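Local coordinates for colicin-B (Escherichia coli, PDB 1RH1), which forms channels that depolarise the cytoplasmic membrane of Escherichia coli and closely related bacteria, dissipating cellular energy, at residues S124-E129 with D245-E250. Numbering follows the deposited sequence.
Sequences SFARLE and DGVISE
Arg-127 and Ile-248 form the hydrogen-bonded pair of a short antiparallel ladder, exchanging two backbone bonds: Arg-127 N to Ile-248 O at 2.6 Å and Ile-248 N to Arg-127 O at 2.8 Å. One step on, Leu-128 and Val-247 make a non-hydrogen-bonded pair, and beyond it Glu-129 N reaches Gly-246 O at 3.1 Å. Gly-246, with positive phi, leads the chain into strand 247-248.

The two strands put their side chains on two faces. On one, the Arg-127 and Ile-248 side chains run alongside each other in the same direction. CG of Arg-127 stands anti to the backbone N (chi1 -175°), and the chain bends at chi3, bringing NH2 to 3.3 Å from Ile-248 CG1. Glu-250 crosses this arm obliquely, its carboxylate turned 28° from the guanidinium plane. The salt bridge runs from Arg-127 NE to Glu-250 OE1 at 3.1 Å, with OE1 at the edge of the guanidinium, near its plane; NE also gives a weak hydrogen bond to Glu-250 OE2. At the CD1 tip of Ile-248, the Glu-129 side chain crosses at about a right angle, with Glu-129 OE1 3.2 Å from Ile-248 CD1.

On the face of Leu-128 and Val-247, Leu-128 CD1 lies 3.9 Å from Val-247 CG2; Ala-126 CB is equally far from the other branch, Val-247 CG1. Leu-128 and Ala-126 are buried.

The pair belongs to an antiparallel sheet, within the region matching the colicin-like bacteriocin tRNase domain family, in which strand 121-128 also pairs with strands 179-186 and 252-256; Ser-124 OG hydrogen-bonds to Gly-252 O. Phe-125 and Ala-126 both make backbone hydrogen bonds with Met-182, a classic beta bulge, and the chain turns a corner at Phe-125. Leu-141 of strand 139-146 packs against Leu-128 and Val-247, while the Phe-125 side chain touches Val-99 and Ala-102 of helix 99-110.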
loop_
_atom_site.group_PDB
_atom_site.type_symbol
_atom_site.label_atom_id
_atom_site.label_comp_id
_atom_site.label_asym_id
_atom_site.label_seq_id
_atom_site.Cartn_x
_atom_site.Cartn_y
_atom_site.Cartn_z
ATOM N N SER A 124 16.763 4.568 11.432
ATOM C CA SER A 124 18.099 4.131 11.029
ATOM C C SER A 124 19.062 3.705 12.133
ATOM O O SER A 124 19.047 4.322 13.191
ATOM C CB SER A 124 18.785 5.246 10.232
ATOM O OG SER A 124 18.942 6.419 11.020
ATOM N N PHE A 125 19.906 2.684 11.905
ATOM C CA PHE A 125 20.937 2.325 12.856
ATOM C C PHE A 125 22.379 2.428 12.290
ATOM O O PHE A 125 23.382 2.454 13.017
ATOM C CB PHE A 125 20.597 0.920 13.396
ATOM C CG PHE A 125 20.581 -0.282 12.473
ATOM C CD1 PHE A 125 21.755 -0.998 12.243
ATOM C CD2 PHE A 125 19.401 -0.668 11.848
ATOM C CE1 PHE A 125 21.743 -2.085 11.384
ATOM C CE2 PHE A 125 19.404 -1.754 10.993
ATOM C CZ PHE A 125 20.574 -2.455 10.762
ATOM N N ALA A 126 22.518 2.559 10.957
ATOM C CA ALA A 126 23.794 2.795 10.273
ATOM C C ALA A 126 23.537 3.498 8.962
ATOM O O ALA A 126 22.551 3.210 8.283
ATOM C CB ALA A 126 24.517 1.540 9.900
ATOM N N ARG A 127 24.447 4.439 8.664
ATOM C CA ARG A 127 24.478 5.292 7.468
ATOM C C ARG A 127 25.559 4.816 6.517
ATOM O O ARG A 127 26.687 4.573 6.929
ATOM C CB ARG A 127 24.786 6.738 7.843
ATOM C CG ARG A 127 24.735 7.741 6.691
ATOM C CD ARG A 127 24.987 9.169 7.144
ATOM N NE ARG A 127 26.285 9.269 7.792
ATOM C CZ ARG A 127 27.383 9.711 7.160
ATOM N NH1 ARG A 127 27.338 10.104 5.885
ATOM N NH2 ARG A 127 28.568 9.685 7.779
ATOM N N LEU A 128 25.217 4.692 5.240
ATOM C CA LEU A 128 26.127 4.206 4.218
ATOM C C LEU A 128 26.737 5.172 3.181
ATOM O O LEU A 128 26.076 5.891 2.411
ATOM C CB LEU A 128 25.402 3.078 3.501
ATOM C CG LEU A 128 25.491 1.659 4.015
ATOM C CD1 LEU A 128 25.217 1.512 5.494
ATOM C CD2 LEU A 128 24.497 0.902 3.217
ATOM N N GLU A 129 28.071 5.148 3.162
ATOM C CA GLU A 129 28.849 5.898 2.190
ATOM C C GLU A 129 28.692 5.176 0.873
ATOM O O GLU A 129 28.752 3.942 0.884
ATOM C CB GLU A 129 30.303 5.905 2.526
ATOM C CG GLU A 129 30.503 6.562 3.870
ATOM C CD GLU A 129 31.941 6.611 4.356
ATOM O OE1 GLU A 129 32.243 7.451 5.208
ATOM O OE2 GLU A 129 32.759 5.809 3.897
ATOM N N ASP A 245 34.200 -0.337 6.888
ATOM C CA ASP A 245 34.448 0.816 6.057
ATOM C C ASP A 245 33.221 1.008 5.169
ATOM O O ASP A 245 32.665 0.076 4.572
ATOM C CB ASP A 245 35.735 0.583 5.250
ATOM C CG ASP A 245 37.021 0.518 6.093
ATOM O OD1 ASP A 245 37.188 1.349 6.990
ATOM O OD2 ASP A 245 37.867 -0.356 5.853
ATOM N N GLY A 246 32.751 2.261 5.194
ATOM C CA GLY A 246 31.590 2.692 4.431
ATOM C C GLY A 246 30.255 2.489 5.124
ATOM O O GLY A 246 29.212 2.601 4.463
ATOM N N VAL A 247 30.329 2.147 6.431
ATOM C CA VAL A 247 29.185 1.891 7.310
ATOM C C VAL A 247 29.423 2.678 8.586
ATOM O O VAL A 247 30.091 2.259 9.536
ATOM C CB VAL A 247 29.024 0.369 7.678
ATOM C CG1 VAL A 247 27.974 0.138 8.762
ATOM C CG2 VAL A 247 28.493 -0.382 6.477
ATOM N N ILE A 248 28.831 3.864 8.553
ATOM C CA ILE A 248 28.887 4.797 9.658
ATOM C C ILE A 248 27.726 4.419 10.595
ATOM O O ILE A 248 26.555 4.466 10.203
ATOM C CB ILE A 248 28.717 6.254 9.116
ATOM C CG1 ILE A 248 29.516 6.547 7.844
ATOM C CG2 ILE A 248 29.146 7.181 10.254
ATOM C CD1 ILE A 248 31.013 6.694 8.045
ATOM N N SER A 249 28.003 4.025 11.842
ATOM C CA SER A 249 26.932 3.672 12.780
ATOM C C SER A 249 26.349 4.879 13.473
ATOM O O SER A 249 26.982 5.466 14.354
ATOM C CB SER A 249 27.430 2.703 13.861
ATOM O OG SER A 249 26.898 1.406 13.602
ATOM N N GLU A 250 25.140 5.271 13.063
ATOM C CA GLU A 250 24.485 6.441 13.659
ATOM C C GLU A 250 23.010 6.157 13.862
ATOM O O GLU A 250 22.363 5.728 12.906
ATOM C CB GLU A 250 24.550 7.686 12.773
ATOM C CG GLU A 250 25.895 8.106 12.175
ATOM C CD GLU A 250 25.776 9.190 11.093
ATOM O OE1 GLU A 250 24.707 9.314 10.472
ATOM O OE2 GLU A 250 26.757 9.915 10.869
#